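Side-chain contacts in uncharacterized protein (Pseudomonas aeruginosa PAO1, PDB 4R1D), which binds calcium and, as the alpha/beta-hydrolase Tle4, probably acts as a lipase effector of the H2 type VI secretion system, countered by Tli4: residues Thr46-Val51 / Pro232-Glu237; Arg153-Ile158 / Tyr200-Trp205; Gln165-Asp170 / Ala544-Leu549; Leu194-Arg199 / Ile555-Asp560. All coordinates share one frame; numbering follows the deposited sequence.

Contact 1. Residues Thr46-Val51 / Pro232-Glu237; sequences TAPLPV and PFYQKE
The phenol oxygen of Tyr234, whose ring packs on Pro48 and Pro50, is gripped by two groups of the neighbouring strand 201-206: it is hydrogen-bonded to Asp203 OD2 and to the indole NE1 of Trp205. Together the two bonds probably help set how far the ring reaches. With CG beside the backbone N and anti to the carbonyl carbon (chi1 -65°), the side chain leaves the helix toward the strand and slides past the two proline rings in the opposite sense. Contact with Pro48 falls on one flank of the ring: Pro48 CB lies 3.6 Å from Tyr234 CD1 and 3.7 Å from Tyr234 CE1. Pro48 CG follows at 4.0 Å from Tyr234 CD1. The other flank meets Pro50, whose CG is 3.8 Å from Tyr234 CE2. Both prolines come obliquely, from the same side of the ring plane. On the reverse side Phe233, the preceding helix residue, sets its edge over the centre of the tyrosine, with Phe233 CD2 3.7 Å above the plane, so the ring is held between strand and helix. Leu49, between the prolines, sends its side chain the other way, as expected of an alternating strand. The tyrosine comes from helix 215-238, part of the crossover that joins strand 201-206 to strand 250-255 and passes strand 48-54. The chemistry is therefore split: apolar contacts seat the ring, while its hydroxyl holds the oxygen of Asp203 that does not bind calcium, making Tyr234 a second-shell residue of the metal site.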
# COMPACT_ATOMS: atom_id res chain seq x y z
N THR A 46 0.42 -13.54 -35.62
CA THR A 46 -0.16 -13.15 -34.33
C THR A 46 -0.59 -11.68 -34.29
O THR A 46 0.08 -10.80 -34.83
CB THR A 46 0.83 -13.42 -33.16
OG1 THR A 46 1.36 -14.75 -33.28
CG2 THR A 46 0.13 -13.28 -31.81
N ALA A 47 -1.73 -11.43 -33.65
CA ALA A 47 -2.19 -10.08 -33.37
C ALA A 47 -2.43 -9.96 -31.88
O ALA A 47 -3.57 -10.07 -31.41
CB ALA A 47 -3.46 -9.79 -34.14
N PRO A 48 -1.35 -9.77 -31.11
CA PRO A 48 -1.48 -9.74 -29.65
C PRO A 48 -2.24 -8.52 -29.18
O PRO A 48 -2.08 -7.43 -29.75
CB PRO A 48 -0.02 -9.69 -29.17
CG PRO A 48 0.73 -9.13 -30.33
CD PRO A 48 0.05 -9.64 -31.55
N LEU A 49 -3.07 -8.70 -28.15
CA LEU A 49 -3.84 -7.61 -27.57
C LEU A 49 -3.75 -7.76 -26.06
O LEU A 49 -4.54 -8.49 -25.45
CB LEU A 49 -5.31 -7.69 -28.04
CG LEU A 49 -6.21 -6.50 -27.73
CD1 LEU A 49 -5.49 -5.23 -28.07
CD2 LEU A 49 -7.54 -6.58 -28.50
N PRO A 50 -2.76 -7.11 -25.43
CA PRO A 50 -2.59 -7.33 -24.00
C PRO A 50 -3.73 -6.77 -23.16
O PRO A 50 -4.19 -5.67 -23.41
CB PRO A 50 -1.27 -6.59 -23.67
CG PRO A 50 -0.56 -6.49 -24.97
CD PRO A 50 -1.67 -6.29 -25.99
N VAL A 51 -4.15 -7.55 -22.17
CA VAL A 51 -5.10 -7.10 -21.16
C VAL A 51 -4.30 -6.84 -19.89
O VAL A 51 -3.69 -7.75 -19.35
CB VAL A 51 -6.17 -8.17 -20.91
CG1 VAL A 51 -7.08 -7.77 -19.76
CG2 VAL A 51 -6.99 -8.39 -22.20
N PRO A 232 7.76 -5.03 -24.85
CA PRO A 232 9.00 -5.64 -25.34
C PRO A 232 8.94 -7.17 -25.39
O PRO A 232 9.59 -7.78 -26.23
CB PRO A 232 10.05 -5.16 -24.33
CG PRO A 232 9.54 -3.80 -23.93
CD PRO A 232 8.02 -3.98 -23.85
N PHE A 233 8.17 -7.80 -24.51
CA PHE A 233 7.98 -9.23 -24.66
C PHE A 233 7.45 -9.58 -26.05
O PHE A 233 7.94 -10.50 -26.69
CB PHE A 233 7.05 -9.80 -23.58
CG PHE A 233 6.65 -11.24 -23.83
CD1 PHE A 233 7.46 -12.28 -23.39
CD2 PHE A 233 5.49 -11.54 -24.51
CE1 PHE A 233 7.11 -13.60 -23.63
CE2 PHE A 233 5.13 -12.87 -24.75
CZ PHE A 233 5.94 -13.90 -24.31
N TYR A 234 6.44 -8.84 -26.52
CA TYR A 234 5.85 -9.13 -27.84
C TYR A 234 6.79 -8.72 -28.97
O TYR A 234 6.85 -9.39 -30.00
CB TYR A 234 4.47 -8.49 -27.99
CG TYR A 234 3.49 -9.10 -27.02
CD1 TYR A 234 2.96 -10.36 -27.25
CD2 TYR A 234 3.15 -8.45 -25.85
CE1 TYR A 234 2.09 -10.94 -26.34
CE2 TYR A 234 2.30 -9.02 -24.94
CZ TYR A 234 1.76 -10.26 -25.19
OH TYR A 234 0.90 -10.82 -24.27
N GLN A 235 7.54 -7.63 -28.76
CA GLN A 235 8.53 -7.24 -29.76
C GLN A 235 9.45 -8.42 -30.05
O GLN A 235 9.65 -8.80 -31.20
CB GLN A 235 9.36 -6.03 -29.30
CG GLN A 235 10.32 -5.49 -30.37
CD GLN A 235 11.49 -6.43 -30.67
OE1 GLN A 235 12.17 -6.90 -29.75
NE2 GLN A 235 11.71 -6.71 -31.95
N LYS A 236 9.98 -9.02 -28.98
CA LYS A 236 10.92 -10.12 -29.11
C LYS A 236 10.25 -11.40 -29.59
O LYS A 236 10.75 -12.09 -30.47
CB LYS A 236 11.63 -10.37 -27.78
CG LYS A 236 12.50 -11.62 -27.80
CD LYS A 236 13.83 -11.37 -27.12
CE LYS A 236 14.86 -12.42 -27.55
NZ LYS A 236 16.26 -11.94 -27.36
N GLU A 237 9.10 -11.72 -29.00
CA GLU A 237 8.43 -12.98 -29.28
C GLU A 237 7.88 -13.03 -30.70
O GLU A 237 7.94 -14.06 -31.37
CB GLU A 237 7.30 -13.22 -28.27
CG GLU A 237 6.66 -14.60 -28.37
CD GLU A 237 7.61 -15.72 -27.98
OE1 GLU A 237 8.33 -15.56 -26.97
OE2 GLU A 237 7.63 -16.75 -28.68

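Contact 2. Residues Arg153-Ile158 / Tyr200-Trp205; sequences RRLDNI and YQFDVW. With CA (calcium ion), chain C.
Phe202 meets Leu155 from its first side-chain atom onward. Its CB rests 3.6 Å from Leu155 CB, and the next atom, CG, keeps to the same leucine, near both CB and CD1. With chi1 at -59°, CG beside the backbone N, the ring turns so that the leucine branches come over one face: Leu155 CD2 stands 4.3 Å from the ring centroid and only 9° off its normal, a well-centred CH-pi contact. CD1 lies near Leu155 CD1, CD2 near Leu155 CB and O. Further out, CE1 faces Leu49 CD2 and Thr556 OG1, while Phe202 CE2 touches Ile158 CD1 at 4.2 Å, an oblique approach, and both aliphatic chains cross the phenylalanine at about a right angle. Its backbone does polar work. Phe202 O binds the calcium ion at 2.4 Å. Asp156 embraces the metal with both carboxylate oxygens, OD1 at 2.5 Å and OD2 at 2.6 Å from the ion, and Asp203 OD1 adds a single-oxygen bond of 2.5 Å. Two waters and Glu152 complete seven coordinating oxygens. The cation probably offsets the mutual repulsion of the acidic groups gathered on it. A further water, off the metal, ties the segments together: it accepts from Phe202 N at 2.8 Å and donates to Asp156 OD1 and Leu155 O. The calcium thus joins the C-terminal end of helix 141-155, and the turn after it, to edge strand 201-206 of the parallel sheet. Beneath this polar layer the ring of Phe202 is enclosed also by Leu49 and Val51 of strand 48-54, and by Val552 and Thr556 of helix 542-556.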
# COMPACT_ATOMS: atom_id res chain seq x y z
N ARG A 153 -8.33 -17.87 -20.10
CA ARG A 153 -8.87 -19.04 -20.79
C ARG A 153 -10.06 -18.69 -21.67
O ARG A 153 -10.19 -19.20 -22.79
CB ARG A 153 -9.22 -20.18 -19.82
CG ARG A 153 -10.39 -19.99 -18.87
CD ARG A 153 -10.60 -21.28 -18.05
NE ARG A 153 -11.79 -21.23 -17.22
CZ ARG A 153 -12.95 -21.80 -17.53
NH1 ARG A 153 -13.08 -22.50 -18.65
NH2 ARG A 153 -13.98 -21.69 -16.70
N ARG A 154 -10.92 -17.80 -21.18
CA ARG A 154 -12.07 -17.39 -21.98
C ARG A 154 -11.61 -16.69 -23.26
O ARG A 154 -12.08 -17.00 -24.35
CB ARG A 154 -13.01 -16.48 -21.17
CG ARG A 154 -13.78 -17.21 -20.05
CD ARG A 154 -15.11 -17.77 -20.56
NE ARG A 154 -15.93 -18.30 -19.47
CZ ARG A 154 -16.04 -19.59 -19.17
NH1 ARG A 154 -15.39 -20.50 -19.89
NH2 ARG A 154 -16.81 -19.97 -18.15
N LEU A 155 -10.67 -15.76 -23.14
CA LEU A 155 -10.25 -14.98 -24.31
C LEU A 155 -9.39 -15.79 -25.28
O LEU A 155 -9.25 -15.43 -26.46
CB LEU A 155 -9.56 -13.68 -23.89
CG LEU A 155 -10.48 -12.70 -23.14
CD1 LEU A 155 -9.67 -11.61 -22.44
CD2 LEU A 155 -11.52 -12.08 -24.07
N ASP A 156 -8.81 -16.88 -24.79
CA ASP A 156 -8.01 -17.79 -25.60
C ASP A 156 -8.89 -18.84 -26.27
O ASP A 156 -8.42 -19.66 -27.06
CB ASP A 156 -6.96 -18.51 -24.73
CG ASP A 156 -5.77 -17.64 -24.39
OD1 ASP A 156 -5.68 -16.52 -24.96
OD2 ASP A 156 -4.92 -18.06 -23.56
N ASN A 157 -10.18 -18.81 -25.96
CA ASN A 157 -11.12 -19.81 -26.45
C ASN A 157 -12.46 -19.22 -26.86
O ASN A 157 -13.49 -19.58 -26.29
CB ASN A 157 -11.32 -20.90 -25.40
CG ASN A 157 -10.07 -21.74 -25.19
OD1 ASN A 157 -9.79 -22.65 -25.98
ND2 ASN A 157 -9.30 -21.43 -24.15
N ILE A 158 -12.46 -18.33 -27.85
CA ILE A 158 -13.70 -17.68 -28.29
C ILE A 158 -14.34 -18.44 -29.44
O ILE A 158 -15.52 -18.82 -29.38
CB ILE A 158 -13.47 -16.21 -28.71
CG1 ILE A 158 -12.66 -15.47 -27.65
CG2 ILE A 158 -14.81 -15.50 -28.95
CD1 ILE A 158 -12.46 -13.97 -27.92
N TYR A 200 -7.72 -11.96 -32.42
CA TYR A 200 -6.64 -11.45 -31.57
C TYR A 200 -6.20 -12.46 -30.51
O TYR A 200 -6.99 -13.29 -30.09
CB TYR A 200 -7.09 -10.17 -30.87
CG TYR A 200 -7.38 -9.05 -31.82
CD1 TYR A 200 -6.38 -8.15 -32.19
CD2 TYR A 200 -8.64 -8.89 -32.37
CE1 TYR A 200 -6.64 -7.12 -33.08
CE2 TYR A 200 -8.91 -7.86 -33.24
CZ TYR A 200 -7.91 -6.99 -33.60
OH TYR A 200 -8.20 -5.97 -34.47
N GLN A 201 -4.94 -12.38 -30.10
CA GLN A 201 -4.45 -13.20 -29.00
C GLN A 201 -4.36 -12.35 -27.73
O GLN A 201 -3.52 -11.46 -27.62
CB GLN A 201 -3.09 -13.82 -29.32
CG GLN A 201 -3.10 -14.80 -30.48
CD GLN A 201 -3.16 -14.12 -31.84
OE1 GLN A 201 -2.87 -12.93 -31.96
NE2 GLN A 201 -3.55 -14.86 -32.87
N PHE A 202 -5.25 -12.63 -26.78
CA PHE A 202 -5.27 -11.86 -25.54
C PHE A 202 -4.37 -12.55 -24.54
O PHE A 202 -4.37 -13.77 -24.46
CB PHE A 202 -6.69 -11.79 -24.98
CG PHE A 202 -7.68 -11.15 -25.92
CD1 PHE A 202 -7.98 -9.80 -25.82
CD2 PHE A 202 -8.32 -11.90 -26.90
CE1 PHE A 202 -8.90 -9.21 -26.67
CE2 PHE A 202 -9.24 -11.32 -27.76
CZ PHE A 202 -9.53 -9.98 -27.64
N ASP A 203 -3.60 -11.77 -23.80
CA ASP A 203 -2.80 -12.27 -22.68
C ASP A 203 -3.00 -11.31 -21.51
O ASP A 203 -2.93 -10.09 -21.69
CB ASP A 203 -1.32 -12.25 -23.02
CG ASP A 203 -0.90 -13.35 -23.99
OD1 ASP A 203 -1.55 -14.41 -24.03
OD2 ASP A 203 0.11 -13.14 -24.70
N VAL A 204 -3.23 -11.85 -20.32
CA VAL A 204 -3.45 -11.00 -19.14
C VAL A 204 -2.15 -10.76 -18.39
O VAL A 204 -1.51 -11.72 -17.94
CB VAL A 204 -4.45 -11.64 -18.17
CG1 VAL A 204 -4.68 -10.72 -16.96
CG2 VAL A 204 -5.79 -11.94 -18.88
N TRP A 205 -1.78 -9.49 -18.24
CA TRP A 205 -0.58 -9.10 -17.50
C TRP A 205 -1.03 -8.35 -16.26
O TRP A 205 -2.05 -7.68 -16.28
CB TRP A 205 0.29 -8.18 -18.36
CG TRP A 205 0.87 -8.88 -19.55
CD1 TRP A 205 0.21 -9.21 -20.70
CD2 TRP A 205 2.22 -9.33 -19.71
NE1 TRP A 205 1.08 -9.84 -21.57
CE2 TRP A 205 2.31 -9.93 -20.98
CE3 TRP A 205 3.36 -9.29 -18.89
CZ2 TRP A 205 3.50 -10.48 -21.47
CZ3 TRP A 205 4.54 -9.84 -19.38
CH2 TRP A 205 4.60 -10.43 -20.65
CA CA C . -3.50 -15.92 -23.86
O HOH W 1 -6.43 -15.17 -27.04
O HOH W 2 -9.28 -15.13 -29.27
O HOH W 3 -1.60 -17.58 -23.35
O HOH W 4 -2.69 -16.45 -26.32

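Contact 3. Residues Gln165-Asp170 / Ala544-Leu549; sequences QAWWND and AQWAAL
The indole of Trp167 has Leu549 over one face of its six-membered ring and Trp168 at its edge. Leu549 CD1 lies 4.2 Å from the centroid of that ring and 29° off its normal, a CH-pi contact displaced from the centre. Trp168 CD2 lies at the edge of Trp167, in its plane, while Trp167 CE3 sits 3.9 Å above the plane of Trp168, toward its rim. Trp546 approaches Trp167 obliquely, with planes at 59° and Trp546 CD1 3.5 Å from Trp167 CZ2. Leu549 also serves Trp168, its CB being 4.0 Å from Trp168 CH2, so one leucine fills the angle between two indoles. Trp167 reaches the helix because its CG stands anti to the backbone N (chi1 -163°), extending the ring from the start of a type I turn. Two of the indole N-H groups have partners elsewhere: Trp168 NE1 bonds to Arg154 O and Trp546 NE1 to Glu171 O. The contact is hence held across its interface by apolar and aromatic packing, while hydrogen bonds to backbone carbonyls outside both segments help to set the orientation of two of the indoles.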
# COMPACT_ATOMS: atom_id res chain seq x y z
N GLN A 165 -17.30 -21.05 -28.74
CA GLN A 165 -17.02 -21.98 -27.67
C GLN A 165 -17.87 -21.70 -26.43
O GLN A 165 -18.69 -20.78 -26.41
CB GLN A 165 -15.52 -21.96 -27.34
CG GLN A 165 -14.66 -22.38 -28.53
CD GLN A 165 -13.18 -22.52 -28.18
OE1 GLN A 165 -12.80 -23.34 -27.36
NE2 GLN A 165 -12.35 -21.71 -28.82
N ALA A 166 -17.67 -22.51 -25.39
CA ALA A 166 -18.46 -22.45 -24.17
C ALA A 166 -18.50 -21.06 -23.58
O ALA A 166 -17.52 -20.32 -23.64
CB ALA A 166 -17.92 -23.45 -23.14
N TRP A 167 -19.66 -20.72 -23.01
CA TRP A 167 -19.89 -19.42 -22.37
C TRP A 167 -20.14 -18.32 -23.40
O TRP A 167 -21.16 -17.62 -23.33
CB TRP A 167 -18.76 -19.06 -21.40
CG TRP A 167 -19.15 -17.97 -20.44
CD1 TRP A 167 -19.80 -18.13 -19.24
CD2 TRP A 167 -18.96 -16.57 -20.61
NE1 TRP A 167 -20.01 -16.90 -18.65
CE2 TRP A 167 -19.50 -15.93 -19.47
CE3 TRP A 167 -18.37 -15.79 -21.61
CZ2 TRP A 167 -19.47 -14.55 -19.31
CZ3 TRP A 167 -18.34 -14.41 -21.44
CH2 TRP A 167 -18.89 -13.81 -20.30
N TRP A 168 -19.23 -18.17 -24.35
CA TRP A 168 -19.39 -17.18 -25.41
C TRP A 168 -20.64 -17.47 -26.23
O TRP A 168 -21.26 -16.56 -26.76
CB TRP A 168 -18.18 -17.17 -26.35
CG TRP A 168 -16.89 -16.78 -25.68
CD1 TRP A 168 -15.81 -17.58 -25.45
CD2 TRP A 168 -16.56 -15.50 -25.13
NE1 TRP A 168 -14.82 -16.88 -24.81
CE2 TRP A 168 -15.26 -15.60 -24.59
CE3 TRP A 168 -17.24 -14.28 -25.04
CZ2 TRP A 168 -14.62 -14.52 -23.98
CZ3 TRP A 168 -16.60 -13.21 -24.44
CH2 TRP A 168 -15.30 -13.33 -23.92
N ASN A 169 -21.00 -18.75 -26.32
CA ASN A 169 -22.11 -19.14 -27.18
C ASN A 169 -23.48 -19.00 -26.54
O ASN A 169 -24.50 -19.30 -27.17
CB ASN A 169 -21.92 -20.57 -27.72
CG ASN A 169 -22.10 -21.63 -26.65
OD1 ASN A 169 -22.52 -21.36 -25.52
ND2 ASN A 169 -21.79 -22.87 -27.01
N ASP A 170 -23.52 -18.54 -25.29
CA ASP A 170 -24.79 -18.42 -24.58
C ASP A 170 -24.73 -17.28 -23.57
O ASP A 170 -25.27 -16.19 -23.81
CB ASP A 170 -25.13 -19.75 -23.90
CG ASP A 170 -26.48 -19.72 -23.17
OD1 ASP A 170 -27.11 -18.65 -23.05
OD2 ASP A 170 -26.90 -20.80 -22.70
N ALA A 544 -19.47 -9.59 -12.17
CA ALA A 544 -18.27 -8.78 -12.37
C ALA A 544 -17.47 -9.37 -13.52
O ALA A 544 -16.93 -8.63 -14.35
CB ALA A 544 -17.42 -8.73 -11.10
N GLN A 545 -17.38 -10.70 -13.54
CA GLN A 545 -16.67 -11.42 -14.60
C GLN A 545 -17.33 -11.19 -15.96
O GLN A 545 -16.65 -10.94 -16.96
CB GLN A 545 -16.63 -12.92 -14.27
CG GLN A 545 -15.88 -13.21 -12.95
CD GLN A 545 -15.99 -14.64 -12.46
OE1 GLN A 545 -16.79 -15.42 -12.98
NE2 GLN A 545 -15.20 -14.98 -11.44
N TRP A 546 -18.65 -11.28 -15.98
CA TRP A 546 -19.42 -11.04 -17.21
C TRP A 546 -19.14 -9.64 -17.70
O TRP A 546 -18.83 -9.43 -18.87
CB TRP A 546 -20.93 -11.18 -16.94
CG TRP A 546 -21.74 -11.21 -18.21
CD1 TRP A 546 -22.15 -12.33 -18.88
CD2 TRP A 546 -22.21 -10.09 -18.98
NE1 TRP A 546 -22.86 -11.98 -20.01
CE2 TRP A 546 -22.90 -10.61 -20.10
CE3 TRP A 546 -22.11 -8.70 -18.83
CZ2 TRP A 546 -23.48 -9.78 -21.06
CZ3 TRP A 546 -22.69 -7.89 -19.79
CH2 TRP A 546 -23.38 -8.43 -20.89
N ALA A 547 -19.26 -8.65 -16.82
CA ALA A 547 -19.06 -7.27 -17.23
C ALA A 547 -17.65 -6.98 -17.74
O ALA A 547 -17.46 -6.15 -18.62
CB ALA A 547 -19.44 -6.30 -16.09
N ALA A 548 -16.65 -7.65 -17.16
CA ALA A 548 -15.27 -7.50 -17.62
C ALA A 548 -15.08 -8.08 -19.02
O ALA A 548 -14.55 -7.43 -19.92
CB ALA A 548 -14.31 -8.15 -16.65
N LEU A 549 -15.52 -9.32 -19.21
CA LEU A 549 -15.36 -9.96 -20.52
C LEU A 549 -16.17 -9.23 -21.59
O LEU A 549 -15.72 -9.05 -22.71
CB LEU A 549 -15.72 -11.44 -20.44
CG LEU A 549 -14.70 -12.25 -19.64
CD1 LEU A 549 -15.30 -13.56 -19.22
CD2 LEU A 549 -13.42 -12.46 -20.48

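Contact 4. Residues Leu194-Arg199 / Ile555-Asp560; sequences LLRASR and ITQLAD
Within 194-199, Arg196 is the first residue to meet Gln557. Its CG lies anti to the backbone N (chi1 171°), and bends further along the chain let it slide past the glutamine in the opposite sense. The Gln557 amide packs beside Arg196 CB and CG and reaches the edge of the guanidinium, with the two planes 61° apart. Ala197 comes next and gives the closest backbone approach, its CA 6.2 Å from that of Thr556. The small side chain permits this: Thr556 CG2 lies 3.9 Å from Ala197 CA and 4.1 Å from Ala197 CB. That methyl, anti to the backbone N, faces Ala197, while OG1 is hydrogen-bonded to Val552 O. Ser198 faces away and serves its own helix end, OG donating to Leu195 O at 2.7 Å from a position 23° out of the carbonyl plane. Arg199 sets a guanidinium face over that same carbonyl and, like Arg196, touches Trp561. Helix 191-197 thus packs on the C-terminal part of helix 542-556 and the type I turn from Thr556 to Ala559, just before the chain enters strand 201-206, while Ile555 and Thr556 rest on the sheet through Ile251 of strand 250-255.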
# COMPACT_ATOMS: atom_id res chain seq x y z
N LEU A 194 -17.73 -11.42 -31.81
CA LEU A 194 -16.90 -12.50 -31.29
C LEU A 194 -15.96 -13.04 -32.37
O LEU A 194 -14.81 -13.38 -32.09
CB LEU A 194 -17.77 -13.63 -30.73
CG LEU A 194 -18.59 -13.21 -29.50
CD1 LEU A 194 -19.65 -14.23 -29.17
CD2 LEU A 194 -17.66 -12.96 -28.31
N LEU A 195 -16.44 -13.15 -33.60
CA LEU A 195 -15.56 -13.62 -34.65
C LEU A 195 -14.41 -12.64 -34.82
O LEU A 195 -13.25 -13.03 -34.93
CB LEU A 195 -16.32 -13.77 -35.97
CG LEU A 195 -15.54 -14.32 -37.17
CD1 LEU A 195 -14.86 -15.65 -36.85
CD2 LEU A 195 -16.48 -14.47 -38.36
N ARG A 196 -14.73 -11.36 -34.81
CA ARG A 196 -13.71 -10.34 -34.92
C ARG A 196 -12.74 -10.45 -33.75
O ARG A 196 -11.53 -10.37 -33.93
CB ARG A 196 -14.34 -8.95 -34.92
CG ARG A 196 -13.32 -7.83 -34.80
CD ARG A 196 -12.34 -7.85 -35.98
NE ARG A 196 -12.30 -6.60 -36.74
CZ ARG A 196 -13.24 -5.65 -36.73
NH1 ARG A 196 -14.34 -5.77 -36.00
NH2 ARG A 196 -13.07 -4.56 -37.47
N ALA A 197 -13.27 -10.62 -32.55
CA ALA A 197 -12.41 -10.62 -31.37
C ALA A 197 -11.49 -11.84 -31.40
O ALA A 197 -10.36 -11.78 -30.92
CB ALA A 197 -13.25 -10.60 -30.10
N SER A 198 -11.98 -12.94 -31.97
CA SER A 198 -11.21 -14.18 -32.00
C SER A 198 -9.97 -14.09 -32.87
O SER A 198 -9.12 -14.97 -32.86
CB SER A 198 -12.08 -15.35 -32.46
OG SER A 198 -12.29 -15.31 -33.87
N ARG A 199 -9.86 -13.01 -33.64
CA ARG A 199 -8.69 -12.80 -34.48
C ARG A 199 -7.49 -12.34 -33.68
O ARG A 199 -6.37 -12.34 -34.19
CB ARG A 199 -9.02 -11.84 -35.61
CG ARG A 199 -10.14 -12.38 -36.49
CD ARG A 199 -10.28 -11.61 -37.79
NE ARG A 199 -11.56 -10.91 -37.90
CZ ARG A 199 -12.63 -11.37 -38.54
NH1 ARG A 199 -12.59 -12.56 -39.15
NH2 ARG A 199 -13.74 -10.65 -38.58
N ILE A 555 -14.66 -3.34 -26.51
CA ILE A 555 -13.51 -2.47 -26.75
C ILE A 555 -12.68 -2.97 -27.94
O ILE A 555 -12.18 -2.17 -28.73
CB ILE A 555 -12.63 -2.35 -25.49
CG1 ILE A 555 -13.40 -1.59 -24.40
CG2 ILE A 555 -11.27 -1.67 -25.84
CD1 ILE A 555 -12.89 -1.80 -22.96
N THR A 556 -12.52 -4.28 -28.03
CA THR A 556 -11.76 -4.93 -29.10
C THR A 556 -12.27 -4.59 -30.52
O THR A 556 -11.50 -4.59 -31.48
CB THR A 556 -11.75 -6.46 -28.87
OG1 THR A 556 -11.07 -6.75 -27.64
CG2 THR A 556 -11.05 -7.19 -30.00
N GLN A 557 -13.56 -4.30 -30.64
CA GLN A 557 -14.13 -3.94 -31.94
C GLN A 557 -13.43 -2.70 -32.52
O GLN A 557 -13.43 -2.48 -33.73
CB GLN A 557 -15.64 -3.73 -31.83
CG GLN A 557 -16.39 -4.89 -31.18
CD GLN A 557 -16.01 -6.25 -31.77
OE1 GLN A 557 -15.64 -7.19 -31.04
NE2 GLN A 557 -16.13 -6.38 -33.08
N LEU A 558 -12.80 -1.92 -31.64
CA LEU A 558 -12.08 -0.71 -32.04
C LEU A 558 -10.65 -0.97 -32.51
O LEU A 558 -10.00 -0.09 -33.07
CB LEU A 558 -12.06 0.30 -30.90
CG LEU A 558 -13.46 0.75 -30.47
CD1 LEU A 558 -13.39 1.62 -29.23
CD2 LEU A 558 -14.15 1.50 -31.62
N ALA A 559 -10.15 -2.18 -32.28
CA ALA A 559 -8.76 -2.48 -32.59
C ALA A 559 -8.57 -2.47 -34.10
O ALA A 559 -9.43 -2.96 -34.83
CB ALA A 559 -8.36 -3.83 -32.02
N ASP A 560 -7.46 -1.91 -34.57
CA ASP A 560 -7.18 -1.90 -36.00
C ASP A 560 -6.61 -3.24 -36.42
O ASP A 560 -6.03 -3.95 -35.60
CB ASP A 560 -6.21 -0.77 -36.35
CG ASP A 560 -6.89 0.58 -36.44
OD1 ASP A 560 -7.97 0.67 -37.07
OD2 ASP A 560 -6.36 1.55 -35.86

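In the fold
Contacts 1 and 2 lie on edge strand 201-206 and its neighbour 48-54 in the parallel sheet, yet Tyr234 lies on one face of the sheet, whereas Leu49 points to the other and meets Phe202 and Thr556. Contacts 3 and 4 hold helix 542-556, which packs on the sheet, by an early and a C-terminal part respectively, and touch where Trp168 packs on Leu194. Contacts 1, 2 and 3 are buried; contact 4 is only partly so. Their chemistry follows: proline against tyrosine in contact 1, metal ligands above an apolar layer in contact 2, indole and leucine in contact 3, and long polar chains beside a small apolar patch in contact 4.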